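Local coordinates for protein aminotransferase (Psychrobacter arcticus 273-4, PDB 3IF2) that probably transfers amino groups between amino and keto acids, as a valine–pyruvate transaminase would, using a bound pyridoxal 5'-phosphate cofactor, at residues S86-A91 / P318-D323; V93-R98 / D323-L328; P173-V178 / W369-D374. One frame throughout, in Å; residues are numbered along the deposited sequence. Where two conformers were deposited one is given.

Contact 1: S86-A91 / P318-D323; sequences SAFIDA and PLVAND
Phe88, the first residue of segment 86-91 to touch the partner helix, sends its ring to Val320, where CE1 lies 3.9 Å from Val320 CG2. Phe88 CG stands anti to the backbone N (chi1 -171°), which swings the ring out toward the other helix although the side chain does not set off in that direction. The two side chains cross at roughly a right angle, and the approach to the ring is oblique. One turn further on, Ala91 CB points toward the partner and is 4.0 Å from Val320 CG1, while Ala91 O lies 3.5 Å from that same methyl carbon. Val320 thus divides its two branches, CG2 going to the aromatic ring and CG1 to the methyl and carbonyl of Ala91. Small Ala91 and Ala321 permit a close helix approach, their CA atoms 5.6 Å apart. Plain apolar packing of helices 86-100 and 311-321 results, the Phe88 side chain lying about 11 Å from the bound pyridoxal phosphate. The Phe88 ring also packs on Ala313, Ala316 and Thr317 of helix 311-321, and on Leu274 and Thr284, which border strands 268-273 and 285-288; Leu319, next to Val320 in the chain, packs on helix 46-60.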
ATOM      1  N   SER A  86      -4.323   7.906 -14.017  1.00 35.96           N
ATOM      2  CA  SER A  86      -4.660   7.843 -15.465  1.00 36.68           C
ATOM      3  C   SER A  86      -3.587   8.420 -16.402  1.00 36.57           C
ATOM      4  O   SER A  86      -3.202   7.746 -17.356  1.00 38.10           O
ATOM      5  CB  SER A  86      -5.957   8.596 -15.765  1.00 37.21           C
ATOM      6  OG  SER A  86      -7.012   8.101 -14.966  1.00 39.55           O
ATOM      7  N   ALA A  87      -3.122   9.642 -16.113  1.00 34.48           N
ATOM      8  CA  ALA A  87      -2.146  10.345 -16.951  1.00 34.43           C
ATOM      9  C   ALA A  87      -0.837   9.554 -17.083  1.00 34.03           C
ATOM     10  O   ALA A  87      -0.295   9.419 -18.191  1.00 33.97           O
ATOM     11  CB  ALA A  87      -1.882  11.802 -16.432  1.00 32.77           C
ATOM     12  N   PHE A  88      -0.367   9.018 -15.958  1.00 33.60           N
ATOM     13  CA  PHE A  88       0.857   8.187 -15.933  1.00 34.00           C
ATOM     14  C   PHE A  88       0.696   6.887 -16.757  1.00 34.27           C
ATOM     15  O   PHE A  88       1.604   6.529 -17.516  1.00 34.02           O
ATOM     16  CB  PHE A  88       1.281   7.887 -14.478  1.00 32.70           C
ATOM     17  CG  PHE A  88       2.636   7.219 -14.337  1.00 32.54           C
ATOM     18  CD1 PHE A  88       3.774   7.729 -14.992  1.00 32.45           C
ATOM     19  CD2 PHE A  88       2.802   6.154 -13.460  1.00 32.08           C
ATOM     20  CE1 PHE A  88       5.025   7.160 -14.818  1.00 32.16           C
ATOM     21  CE2 PHE A  88       4.038   5.574 -13.263  1.00 32.23           C
ATOM     22  CZ  PHE A  88       5.167   6.064 -13.943  1.00 32.79           C
ATOM     23  N   ILE A  89      -0.453   6.214 -16.623  1.00 33.97           N
ATOM     24  CA  ILE A  89      -0.739   5.017 -17.423  1.00 35.33           C
ATOM     25  C   ILE A  89      -0.747   5.348 -18.931  1.00 35.98           C
ATOM     26  O   ILE A  89      -0.149   4.602 -19.703  1.00 37.03           O
ATOM     27  CB  ILE A  89      -2.085   4.289 -16.983  1.00 35.40           C
ATOM     28  CG1 ILE A  89      -1.888   3.572 -15.630  1.00 34.25           C
ATOM     29  CG2 ILE A  89      -2.593   3.296 -18.069  1.00 33.33           C
ATOM     30  CD1 ILE A  89      -3.185   3.137 -14.992  1.00 33.99           C
ATOM     31  N   ASP A  90      -1.411   6.438 -19.335  1.00 36.57           N
ATOM     32  CA  ASP A  90      -1.452   6.847 -20.763  1.00 37.80           C
ATOM     33  C   ASP A  90      -0.047   7.135 -21.297  1.00 37.45           C
ATOM     34  O   ASP A  90       0.282   6.712 -22.404  1.00 37.30           O
ATOM     35  CB  ASP A  90      -2.350   8.074 -21.022  1.00 38.69           C
ATOM     36  CG  ASP A  90      -3.824   7.810 -20.784  1.00 39.64           C
ATOM     37  OD1 ASP A  90      -4.338   6.691 -21.042  1.00 40.83           O
ATOM     38  OD2 ASP A  90      -4.493   8.767 -20.352  1.00 41.59           O
ATOM     39  N   ALA A  91       0.767   7.835 -20.501  1.00 37.38           N
ATOM     40  CA  ALA A  91       2.171   8.114 -20.849  1.00 37.30           C
ATOM     41  C   ALA A  91       2.957   6.804 -21.058  1.00 36.76           C
ATOM     42  O   ALA A  91       3.669   6.655 -22.060  1.00 35.86           O
ATOM     43  CB  ALA A  91       2.828   8.958 -19.771  1.00 37.39           C
ATOM     44  N   PRO A 318       5.996  13.321 -16.913  1.00 33.84           N
ATOM     45  CA  PRO A 318       6.663  14.095 -17.951  1.00 34.34           C
ATOM     46  C   PRO A 318       7.986  13.503 -18.433  1.00 34.02           C
ATOM     47  O   PRO A 318       8.306  13.663 -19.604  1.00 35.54           O
ATOM     48  CB  PRO A 318       6.870  15.480 -17.301  1.00 34.35           C
ATOM     49  CG  PRO A 318       6.801  15.238 -15.848  1.00 34.92           C
ATOM     50  CD  PRO A 318       5.779  14.145 -15.711  1.00 34.85           C
ATOM     51  N   LEU A 319       8.724  12.828 -17.554  1.00 33.68           N
ATOM     52  CA  LEU A 319      10.000  12.189 -17.921  1.00 33.14           C
ATOM     53  C   LEU A 319       9.776  10.943 -18.819  1.00 33.03           C
ATOM     54  O   LEU A 319      10.699  10.534 -19.550  1.00 32.37           O
ATOM     55  CB  LEU A 319      10.844  11.840 -16.673  1.00 33.32           C
ATOM     56  CG  LEU A 319      11.103  12.946 -15.625  1.00 32.87           C
ATOM     57  CD1 LEU A 319      11.919  12.430 -14.452  1.00 32.84           C
ATOM     58  CD2 LEU A 319      11.784  14.152 -16.220  1.00 33.41           C
ATOM     59  N   VAL A 320       8.582  10.328 -18.743  1.00 32.86           N
ATOM     60  CA  VAL A 320       8.193   9.197 -19.631  1.00 32.66           C
ATOM     61  C   VAL A 320       7.764   9.791 -20.985  1.00 32.86           C
ATOM     62  O   VAL A 320       8.235   9.337 -22.044  1.00 33.45           O
ATOM     63  CB  VAL A 320       7.051   8.313 -19.007  1.00 32.55           C
ATOM     64  CG1 VAL A 320       6.468   7.354 -20.018  1.00 31.82           C
ATOM     65  CG2 VAL A 320       7.548   7.576 -17.800  1.00 32.08           C
ATOM     66  N   ALA A 321       6.905  10.820 -20.939  1.00 32.02           N
ATOM     67  CA  ALA A 321       6.417  11.532 -22.140  1.00 32.63           C
ATOM     68  C   ALA A 321       7.519  11.974 -23.090  1.00 33.18           C
ATOM     69  O   ALA A 321       7.369  11.830 -24.311  1.00 35.04           O
ATOM     70  CB  ALA A 321       5.551  12.742 -21.768  1.00 31.03           C
ATOM     71  N   ASN A 322       8.625  12.472 -22.551  1.00 32.63           N
ATOM     72  CA  ASN A 322       9.734  12.971 -23.394  1.00 33.21           C
ATOM     73  C   ASN A 322      10.990  12.061 -23.444  1.00 33.11           C
ATOM     74  O   ASN A 322      12.069  12.519 -23.840  1.00 31.82           O
ATOM     75  CB  ASN A 322      10.094  14.402 -22.945  1.00 32.75           C
ATOM     76  CG  ASN A 322      10.791  14.453 -21.585  1.00 32.56           C
ATOM     77  OD1 ASN A 322      11.169  13.424 -20.998  1.00 32.00           O
ATOM     78  ND2 ASN A 322      10.984  15.655 -21.092  1.00 32.48           N
ATOM     79  N   ASP A 323      10.844  10.809 -22.999  1.00 34.47           N
ATOM     80  CA  ASP A 323      11.941   9.826 -22.905  1.00 35.72           C
ATOM     81  C   ASP A 323      13.137  10.199 -22.006  1.00 35.79           C
ATOM     82  O   ASP A 323      14.127   9.464 -22.005  1.00 36.14           O
ATOM     83  CB  ASP A 323      12.435   9.371 -24.303  1.00 36.90           C
ATOM     84  CG  ASP A 323      11.401   8.543 -25.073  1.00 38.63           C
ATOM     85  OD1 ASP A 323      10.439   8.007 -24.475  1.00 38.94           O
ATOM     86  OD2 ASP A 323      11.568   8.404 -26.314  1.00 40.53           O
TER

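Contact 2: V93-R98 / D323-L328; sequences VGFFNR and DRIKQL
Phe95 and Asp323 have the closest CA atoms, 7.7 Å apart, and the backbone of Asp323 takes a left-handed conformation (phi 60°, psi 10°) just before helix 324-351 begins. Such a separation leaves the contact to side chains. Arg98 reaches over with a chain bent at chi3, and its NH2 gives Asp323 OD1 a salt-bridging hydrogen bond of 2.7 Å that is almost straight, at 177°. The acceptor lies in the guanidinium plane, at the edge, whereas the donor comes to OD1 from above the carboxylate plane. OD1 also accepts a bond from His99 NE2, and Arg98 NH2 has a weak second bond to Val320 O. Phe95 CA lies 3.6 Å above one face of the Arg98 guanidinium, offset toward its rim, which probably restricts its rotation. The Phe95 ring meets the same oxygen obliquely, CD2 being 3.2 Å from Asp323 OD1, and its CE2 meets Ile325 CG2 at 4.0 Å, where the two side chains cross at about a right angle. Putting an alanine in place of Asp323 removes the carboxylate and would probably leave the Arg98 guanidinium without its counter-charge and His99 NE2 without this acceptor. Asn322 OD1 bonds to Arg324 N across the turn, alongside the backbone pair Leu319 and Ile325. Here helix 311-321 passes through a short turn into helix 324-351, a long helix of the kind that, in fold-type I aminotransferases, leads from the cofactor-binding domain toward the small domain.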
ATOM      1  N   VAL A  93       1.669   3.781 -21.730  1.00 34.82           N
ATOM      2  CA  VAL A  93       1.123   3.144 -22.944  1.00 34.42           C
ATOM      3  C   VAL A  93       1.873   3.655 -24.175  1.00 34.37           C
ATOM      4  O   VAL A  93       2.428   2.866 -24.939  1.00 34.11           O
ATOM      5  CB  VAL A  93      -0.411   3.415 -23.114  1.00 33.85           C
ATOM      6  CG1 VAL A  93      -0.896   3.053 -24.514  1.00 32.87           C
ATOM      7  CG2 VAL A  93      -1.223   2.668 -22.034  1.00 33.26           C
ATOM      8  N   GLY A  94       1.893   4.979 -24.342  1.00 34.64           N
ATOM      9  CA  GLY A  94       2.608   5.620 -25.453  1.00 33.65           C
ATOM     10  C   GLY A  94       4.075   5.221 -25.516  1.00 33.99           C
ATOM     11  O   GLY A  94       4.571   4.800 -26.568  1.00 33.94           O
ATOM     12  N   PHE A  95       4.742   5.323 -24.367  1.00 34.40           N
ATOM     13  CA  PHE A  95       6.166   4.973 -24.179  1.00 34.84           C
ATOM     14  C   PHE A  95       6.529   3.527 -24.584  1.00 36.26           C
ATOM     15  O   PHE A  95       7.476   3.327 -25.371  1.00 36.64           O
ATOM     16  CB  PHE A  95       6.557   5.232 -22.716  1.00 34.93           C
ATOM     17  CG  PHE A  95       7.988   4.932 -22.388  1.00 34.74           C
ATOM     18  CD1 PHE A  95       8.359   3.660 -21.947  1.00 35.01           C
ATOM     19  CD2 PHE A  95       8.964   5.920 -22.498  1.00 34.17           C
ATOM     20  CE1 PHE A  95       9.677   3.366 -21.650  1.00 34.88           C
ATOM     21  CE2 PHE A  95      10.285   5.647 -22.197  1.00 34.50           C
ATOM     22  CZ  PHE A  95      10.649   4.357 -21.781  1.00 34.90           C
ATOM     23  N   PHE A  96       5.806   2.533 -24.047  1.00 36.07           N
ATOM     24  CA  PHE A  96       6.056   1.138 -24.418  1.00 36.05           C
ATOM     25  C   PHE A  96       5.742   0.852 -25.892  1.00 36.99           C
ATOM     26  O   PHE A  96       6.491   0.102 -26.550  1.00 38.01           O
ATOM     27  CB  PHE A  96       5.323   0.155 -23.505  1.00 36.06           C
ATOM     28  CG  PHE A  96       5.866   0.116 -22.095  1.00 35.24           C
ATOM     29  CD1 PHE A  96       7.172  -0.294 -21.853  1.00 34.60           C
ATOM     30  CD2 PHE A  96       5.065   0.453 -21.006  1.00 34.55           C
ATOM     31  CE1 PHE A  96       7.682  -0.331 -20.557  1.00 34.60           C
ATOM     32  CE2 PHE A  96       5.573   0.401 -19.713  1.00 34.51           C
ATOM     33  CZ  PHE A  96       6.878   0.005 -19.486  1.00 33.96           C
ATOM     34  N   ASN A  97       4.661   1.442 -26.403  1.00 36.88           N
ATOM     35  CA  ASN A  97       4.288   1.290 -27.826  1.00 37.92           C
ATOM     36  C   ASN A  97       5.307   1.940 -28.788  1.00 38.78           C
ATOM     37  O   ASN A  97       5.559   1.393 -29.849  1.00 38.76           O
ATOM     38  CB  ASN A  97       2.850   1.803 -28.099  1.00 37.40           C
ATOM     39  CG  ASN A  97       1.769   0.893 -27.522  1.00 36.97           C
ATOM     40  OD1 ASN A  97       1.980  -0.294 -27.305  1.00 37.35           O
ATOM     41  ND2 ASN A  97       0.598   1.447 -27.297  1.00 36.79           N
ATOM     42  N   ARG A  98       5.868   3.099 -28.409  1.00 40.49           N
ATOM     43  CA  ARG A  98       6.949   3.778 -29.172  1.00 40.71           C
ATOM     44  C   ARG A  98       8.187   2.911 -29.257  1.00 41.01           C
ATOM     45  O   ARG A  98       8.764   2.753 -30.325  1.00 41.90           O
ATOM     46  CB  ARG A  98       7.440   5.084 -28.491  1.00 40.80           C
ATOM     47  CG  ARG A  98       6.613   6.333 -28.691  1.00 40.74           C
ATOM     48  CD  ARG A  98       7.419   7.631 -28.374  1.00 40.21           C
ATOM     49  NE  ARG A  98       7.909   7.799 -26.996  1.00 39.24           N
ATOM     50  CZ  ARG A  98       7.168   8.165 -25.938  1.00 38.74           C
ATOM     51  NH1 ARG A  98       5.836   8.324 -26.017  1.00 38.01           N
ATOM     52  NH2 ARG A  98       7.762   8.325 -24.752  1.00 39.04           N
ATOM     53  N   ASP A 323      10.844  10.809 -22.999  1.00 34.47           N
ATOM     54  CA  ASP A 323      11.941   9.826 -22.905  1.00 35.72           C
ATOM     55  C   ASP A 323      13.137  10.199 -22.006  1.00 35.79           C
ATOM     56  O   ASP A 323      14.127   9.464 -22.005  1.00 36.14           O
ATOM     57  CB  ASP A 323      12.435   9.371 -24.303  1.00 36.90           C
ATOM     58  CG  ASP A 323      11.401   8.543 -25.073  1.00 38.63           C
ATOM     59  OD1 ASP A 323      10.439   8.007 -24.475  1.00 38.94           O
ATOM     60  OD2 ASP A 323      11.568   8.404 -26.314  1.00 40.53           O
ATOM     61  N   ARG A 324      13.053  11.265 -21.203  1.00 36.19           N
ATOM     62  CA  ARG A 324      14.178  11.618 -20.320  1.00 37.75           C
ATOM     63  C   ARG A 324      14.408  10.566 -19.244  1.00 37.70           C
ATOM     64  O   ARG A 324      15.523  10.474 -18.750  1.00 37.42           O
ATOM     65  CB  ARG A 324      14.069  13.026 -19.705  1.00 39.31           C
ATOM     66  CG  ARG A 324      14.304  14.161 -20.705  1.00 41.13           C
ATOM     67  CD  ARG A 324      14.354  15.525 -20.029  1.00 42.88           C
ATOM     68  NE  ARG A 324      15.660  15.758 -19.391  1.00 45.22           N
ATOM     69  CZ  ARG A 324      16.023  16.870 -18.728  1.00 45.96           C
ATOM     70  NH1 ARG A 324      15.170  17.900 -18.545  1.00 45.80           N
ATOM     71  NH2 ARG A 324      17.264  16.942 -18.215  1.00 45.69           N
ATOM     72  N   ILE A 325      13.373   9.782 -18.891  1.00 38.10           N
ATOM     73  CA  ILE A 325      13.510   8.661 -17.937  1.00 37.81           C
ATOM     74  C   ILE A 325      14.527   7.619 -18.476  1.00 37.82           C
ATOM     75  O   ILE A 325      15.356   7.115 -17.715  1.00 37.70           O
ATOM     76  CB  ILE A 325      12.105   8.039 -17.538  1.00 37.46           C
ATOM     77  CG1 ILE A 325      12.213   7.210 -16.253  1.00 37.55           C
ATOM     78  CG2 ILE A 325      11.481   7.257 -18.682  1.00 37.31           C
ATOM     79  CD1 ILE A 325      10.876   6.630 -15.747  1.00 37.85           C
ATOM     80  N   LYS A 326      14.483   7.369 -19.788  1.00 38.08           N
ATOM     81  CA  LYS A 326      15.401   6.464 -20.483  1.00 38.65           C
ATOM     82  C   LYS A 326      16.828   7.057 -20.569  1.00 38.79           C
ATOM     83  O   LYS A 326      17.814   6.349 -20.316  1.00 37.91           O
ATOM     84  CB  LYS A 326      14.853   6.153 -21.886  1.00 39.87           C
ATOM     85  CG  LYS A 326      15.453   4.935 -22.551  1.00 41.69           C
ATOM     86  CD  LYS A 326      14.768   4.615 -23.899  1.00 42.98           C
ATOM     87  CE  LYS A 326      15.163   3.233 -24.453  1.00 43.61           C
ATOM     88  NZ  LYS A 326      16.640   3.042 -24.522  1.00 44.13           N
ATOM     89  N   GLN A 327      16.933   8.350 -20.894  1.00 39.23           N
ATOM     90  CA  GLN A 327      18.239   9.033 -20.987  1.00 40.45           C
ATOM     91  C   GLN A 327      18.923   9.114 -19.634  1.00 39.06           C
ATOM     92  O   GLN A 327      20.137   8.895 -19.530  1.00 39.63           O
ATOM     93  CB  GLN A 327      18.125  10.425 -21.587  1.00 43.16           C
ATOM     94  CG  GLN A 327      17.537  10.446 -22.984  1.00 45.93           C
ATOM     95  CD  GLN A 327      17.536  11.841 -23.568  1.00 48.63           C
ATOM     96  OE1 GLN A 327      18.605  12.363 -23.943  1.00 50.23           O
ATOM     97  NE2 GLN A 327      16.335  12.465 -23.650  1.00 49.92           N
ATOM     98  N   LEU A 328      18.138   9.408 -18.605  1.00 36.80           N
ATOM     99  CA  LEU A 328      18.609   9.407 -17.232  1.00 36.67           C
ATOM    100  C   LEU A 328      19.189   8.010 -16.840  1.00 36.69           C
ATOM    101  O   LEU A 328      20.245   7.910 -16.220  1.00 36.68           O
ATOM    102  CB  LEU A 328      17.436   9.741 -16.315  1.00 37.22           C
ATOM    103  CG  LEU A 328      17.660   9.836 -14.822  1.00 37.95           C
ATOM    104  CD1 LEU A 328      18.562  11.042 -14.592  1.00 38.44           C
ATOM    105  CD2 LEU A 328      16.336   9.957 -14.075  1.00 38.14           C
TER

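Contact 3: P173-V178 / W369-D374; sequences PHIDEV and WLWFKD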
ATOM      1  N   PRO A 173      20.354 -24.083  -8.964  1.00 35.90           N
ATOM      2  CA  PRO A 173      21.090 -23.725 -10.171  1.00 36.14           C
ATOM      3  C   PRO A 173      22.274 -24.612 -10.548  1.00 36.64           C
ATOM      4  O   PRO A 173      22.798 -25.334  -9.687  1.00 37.43           O
ATOM      5  CB  PRO A 173      21.683 -22.371  -9.776  1.00 36.12           C
ATOM      6  CG  PRO A 173      22.021 -22.552  -8.314  1.00 35.79           C
ATOM      7  CD  PRO A 173      20.940 -23.443  -7.761  1.00 35.47           C
ATOM      8  N   HIS A 174      22.616 -24.585 -11.846  1.00 36.73           N
ATOM      9  CA  HIS A 174      23.865 -25.159 -12.347  0.60 36.28           C
ATOM     10  C   HIS A 174      24.826 -23.964 -12.243  1.00 36.49           C
ATOM     11  O   HIS A 174      24.398 -22.814 -12.336  1.00 36.56           O
ATOM     12  CB  HIS A 174      23.783 -25.688 -13.800  0.60 35.57           C
ATOM     13  CG  HIS A 174      23.179 -27.060 -13.937  0.60 35.19           C
ATOM     14  ND1 HIS A 174      22.512 -27.467 -15.075  0.60 34.74           N
ATOM     15  CD2 HIS A 174      23.138 -28.113 -13.082  0.60 34.36           C
ATOM     16  CE1 HIS A 174      22.107 -28.714 -14.923  0.60 34.21           C
ATOM     17  NE2 HIS A 174      22.459 -29.124 -13.717  0.60 34.26           N
ATOM     18  N   ILE A 175      26.102 -24.224 -12.004  1.00 36.98           N
ATOM     19  CA  ILE A 175      27.121 -23.171 -11.887  1.00 37.45           C
ATOM     20  C   ILE A 175      28.196 -23.411 -12.946  1.00 38.51           C
ATOM     21  O   ILE A 175      28.697 -24.538 -13.044  1.00 38.64           O
ATOM     22  CB  ILE A 175      27.803 -23.192 -10.489  1.00 36.58           C
ATOM     23  CG1 ILE A 175      26.777 -22.958  -9.366  1.00 36.58           C
ATOM     24  CG2 ILE A 175      28.922 -22.150 -10.420  1.00 36.07           C
ATOM     25  CD1 ILE A 175      27.319 -23.180  -7.940  1.00 36.13           C
ATOM     26  N   ASP A 176      28.482 -22.391 -13.773  1.00 39.50           N
ATOM     27  CA  ASP A 176      29.558 -22.444 -14.774  0.50 39.93           C
ATOM     28  C   ASP A 176      30.561 -21.316 -14.489  1.00 40.33           C
ATOM     29  O   ASP A 176      30.144 -20.187 -14.156  1.00 39.89           O
ATOM     30  CB  ASP A 176      28.981 -22.390 -16.196  0.50 39.81           C
ATOM     31  CG  ASP A 176      28.318 -23.715 -16.607  0.50 40.06           C
ATOM     32  OD1 ASP A 176      28.943 -24.793 -16.432  0.50 39.51           O
ATOM     33  OD2 ASP A 176      27.177 -23.678 -17.120  0.50 40.00           O
ATOM     34  N   GLU A 177      31.861 -21.638 -14.578  1.00 41.03           N
ATOM     35  CA  GLU A 177      32.946 -20.692 -14.333  1.00 42.41           C
ATOM     36  C   GLU A 177      33.138 -19.864 -15.598  1.00 42.99           C
ATOM     37  O   GLU A 177      33.287 -20.410 -16.694  1.00 43.91           O
ATOM     38  CB  GLU A 177      34.230 -21.395 -13.857  1.00 43.01           C
ATOM     39  CG  GLU A 177      34.071 -21.871 -12.407  1.00 43.90           C
ATOM     40  CD  GLU A 177      35.082 -22.902 -11.931  1.00 44.74           C
ATOM     41  OE1 GLU A 177      36.171 -23.061 -12.532  1.00 45.43           O
ATOM     42  OE2 GLU A 177      34.762 -23.560 -10.913  1.00 45.57           O
ATOM     43  N   VAL A 178      33.076 -18.545 -15.422  1.00 42.71           N
ATOM     44  CA  VAL A 178      33.155 -17.579 -16.495  1.00 42.71           C
ATOM     45  C   VAL A 178      34.271 -16.594 -16.192  1.00 43.33           C
ATOM     46  O   VAL A 178      34.889 -16.648 -15.121  1.00 43.38           O
ATOM     47  CB  VAL A 178      31.794 -16.824 -16.656  1.00 42.41           C
ATOM     48  CG1 VAL A 178      30.674 -17.810 -16.924  1.00 41.73           C
ATOM     49  CG2 VAL A 178      31.473 -15.951 -15.425  1.00 41.52           C
ATOM     50  N   TRP A 369      27.714 -10.514  -5.379  1.00 34.68           N
ATOM     51  CA  TRP A 369      27.412 -11.789  -4.719  1.00 35.36           C
ATOM     52  C   TRP A 369      28.728 -12.553  -4.632  1.00 34.78           C
ATOM     53  O   TRP A 369      29.255 -12.977  -5.662  1.00 33.23           O
ATOM     54  CB  TRP A 369      26.368 -12.522  -5.547  1.00 35.81           C
ATOM     55  CG  TRP A 369      25.867 -13.842  -5.042  1.00 36.24           C
ATOM     56  CD1 TRP A 369      26.107 -15.071  -5.586  1.00 36.15           C
ATOM     57  CD2 TRP A 369      25.001 -14.062  -3.933  1.00 36.21           C
ATOM     58  NE1 TRP A 369      25.457 -16.033  -4.882  1.00 35.74           N
ATOM     59  CE2 TRP A 369      24.776 -15.447  -3.853  1.00 35.59           C
ATOM     60  CE3 TRP A 369      24.402 -13.221  -2.983  1.00 36.21           C
ATOM     61  CZ2 TRP A 369      23.962 -16.018  -2.874  1.00 36.04           C
ATOM     62  CZ3 TRP A 369      23.594 -13.795  -1.994  1.00 35.62           C
ATOM     63  CH2 TRP A 369      23.385 -15.180  -1.954  1.00 35.83           C
ATOM     64  N   LEU A 370      29.242 -12.683  -3.403  1.00 34.65           N
ATOM     65  CA  LEU A 370      30.546 -13.282  -3.106  1.00 35.43           C
ATOM     66  C   LEU A 370      30.368 -14.706  -2.607  1.00 36.24           C
ATOM     67  O   LEU A 370      29.547 -14.926  -1.717  1.00 36.14           O
ATOM     68  CB  LEU A 370      31.286 -12.459  -2.032  1.00 35.46           C
ATOM     69  CG  LEU A 370      31.950 -11.117  -2.412  1.00 35.53           C
ATOM     70  CD1 LEU A 370      31.101 -10.265  -3.308  1.00 35.03           C
ATOM     71  CD2 LEU A 370      32.334 -10.335  -1.159  1.00 35.51           C
ATOM     72  N   TRP A 371      31.133 -15.647  -3.187  1.00 36.26           N
ATOM     73  CA  TRP A 371      31.132 -17.083  -2.816  1.00 35.84           C
ATOM     74  C   TRP A 371      32.508 -17.504  -2.264  1.00 35.54           C
ATOM     75  O   TRP A 371      33.486 -17.543  -2.998  1.00 35.36           O
ATOM     76  CB  TRP A 371      30.720 -17.930  -4.027  1.00 35.69           C
ATOM     77  CG  TRP A 371      30.791 -19.443  -3.866  1.00 35.70           C
ATOM     78  CD1 TRP A 371      30.650 -20.170  -2.706  1.00 36.21           C
ATOM     79  CD2 TRP A 371      30.900 -20.404  -4.919  1.00 35.55           C
ATOM     80  NE1 TRP A 371      30.739 -21.522  -2.966  1.00 35.66           N
ATOM     81  CE2 TRP A 371      30.879 -21.698  -4.317  1.00 35.48           C
ATOM     82  CE3 TRP A 371      31.027 -20.309  -6.314  1.00 35.48           C
ATOM     83  CZ2 TRP A 371      30.986 -22.883  -5.067  1.00 34.95           C
ATOM     84  CZ3 TRP A 371      31.142 -21.501  -7.069  1.00 35.55           C
ATOM     85  CH2 TRP A 371      31.125 -22.769  -6.435  1.00 35.13           C
ATOM     86  N   PHE A 372      32.550 -17.804  -0.966  1.00 35.81           N
ATOM     87  CA  PHE A 372      33.745 -18.266  -0.266  1.00 35.98           C
ATOM     88  C   PHE A 372      33.737 -19.794  -0.298  1.00 36.18           C
ATOM     89  O   PHE A 372      33.081 -20.412   0.539  1.00 35.98           O
ATOM     90  CB  PHE A 372      33.747 -17.755   1.187  1.00 35.91           C
ATOM     91  CG  PHE A 372      33.591 -16.267   1.309  1.00 36.11           C
ATOM     92  CD1 PHE A 372      34.624 -15.414   0.930  1.00 36.72           C
ATOM     93  CD2 PHE A 372      32.426 -15.710   1.829  1.00 36.12           C
ATOM     94  CE1 PHE A 372      34.483 -14.027   1.044  1.00 36.51           C
ATOM     95  CE2 PHE A 372      32.281 -14.331   1.951  1.00 36.05           C
ATOM     96  CZ  PHE A 372      33.309 -13.489   1.557  1.00 36.16           C
ATOM     97  N   LYS A 373      34.431 -20.401  -1.268  1.00 36.78           N
ATOM     98  CA  LYS A 373      34.499 -21.881  -1.360  1.00 38.10           C
ATOM     99  C   LYS A 373      35.131 -22.487  -0.087  1.00 38.06           C
ATOM    100  O   LYS A 373      36.188 -22.033   0.335  1.00 37.73           O
ATOM    101  CB  LYS A 373      35.297 -22.377  -2.591  1.00 38.75           C
ATOM    102  CG  LYS A 373      34.660 -22.261  -4.015  1.00 39.32           C
ATOM    103  CD  LYS A 373      35.688 -22.835  -5.050  1.00 40.02           C
ATOM    104  CE  LYS A 373      35.296 -22.735  -6.547  1.00 40.45           C
ATOM    105  NZ  LYS A 373      34.368 -23.775  -7.085  1.00 40.42           N
ATOM    106  N   ASP A 374      34.457 -23.472   0.523  1.00 38.65           N
ATOM    107  CA  ASP A 374      34.935 -24.202   1.733  1.00 39.09           C
ATOM    108  C   ASP A 374      35.241 -23.319   2.950  1.00 38.31           C
ATOM    109  O   ASP A 374      36.244 -23.522   3.634  1.00 37.25           O
ATOM    110  CB  ASP A 374      36.173 -25.063   1.404  1.00 40.22           C
ATOM    111  CG  ASP A 374      35.978 -25.947   0.188  1.00 41.36           C
ATOM    112  OD1 ASP A 374      34.831 -26.357  -0.103  1.00 42.44           O
ATOM    113  OD2 ASP A 374      36.993 -26.234  -0.477  1.00 42.41           O
TER
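Ile175 and Trp371 face each other from opposite directions, and the isoleucine can be followed outward from CB, which points at the other strand. From CB, the branch CG2 stands anti to the backbone N and comes within 4.1 Å of Trp371 CZ3. The other branch runs through CG1 to CD1, which lies 4.1 Å from Trp371 CH2. The two methyls therefore meet adjacent carbons of the six-membered ring, CG2 obliquely, while the indole nitrogen is turned to a different partner, Glu413 OE1. Trp371 CG is anti to its own backbone N (chi1 174°), a setting that carries the ring out to the isoleucine. Both strands belong to one mixed sheet of six, with 183-190 and 357-360 between them, so the contact spans two intervening strands. The Ile175 and Trp371 CA atoms are only 11.6 Å apart, less than three flat inter-strand steps would give, which is consistent with a sheet that curls. Phe187 of strand 183-190 sits edge-to-face with Trp371 and also touches Ile175, while Met358 of strand 357-360 packs on Trp371 and on Glu177. Next to the aromatic group, Lys373 CG lies 3.8 Å above one face of the indole, offset toward its rim. The lysine chain bends at chi4, and its NZ stands 3.9 Å from Glu177 OE2, a long and therefore weak ion pair at the surface.

Contacts 1 and 2 lie side by side, their centres about 8 Å apart. They share helix 86-100 and Asp323, and they touch directly: Val320 CG1 is 3.4 Å from Phe95 CB. Together they fasten one helix to both sides of the turn between helices 311-321 and 324-351. Contact 3 belongs to the six-stranded sheet, with its centre about 41 Å from that of contact 1 and about 36 Å from that of contact 2. Along the chain the order is 86-91, 93-98, 173-178, 318-323, 323-328, 369-374, so contact 3 interleaves with both others. The pattern is consistent with a cofactor-binding domain and a separate small domain, each built from distant parts of the sequence.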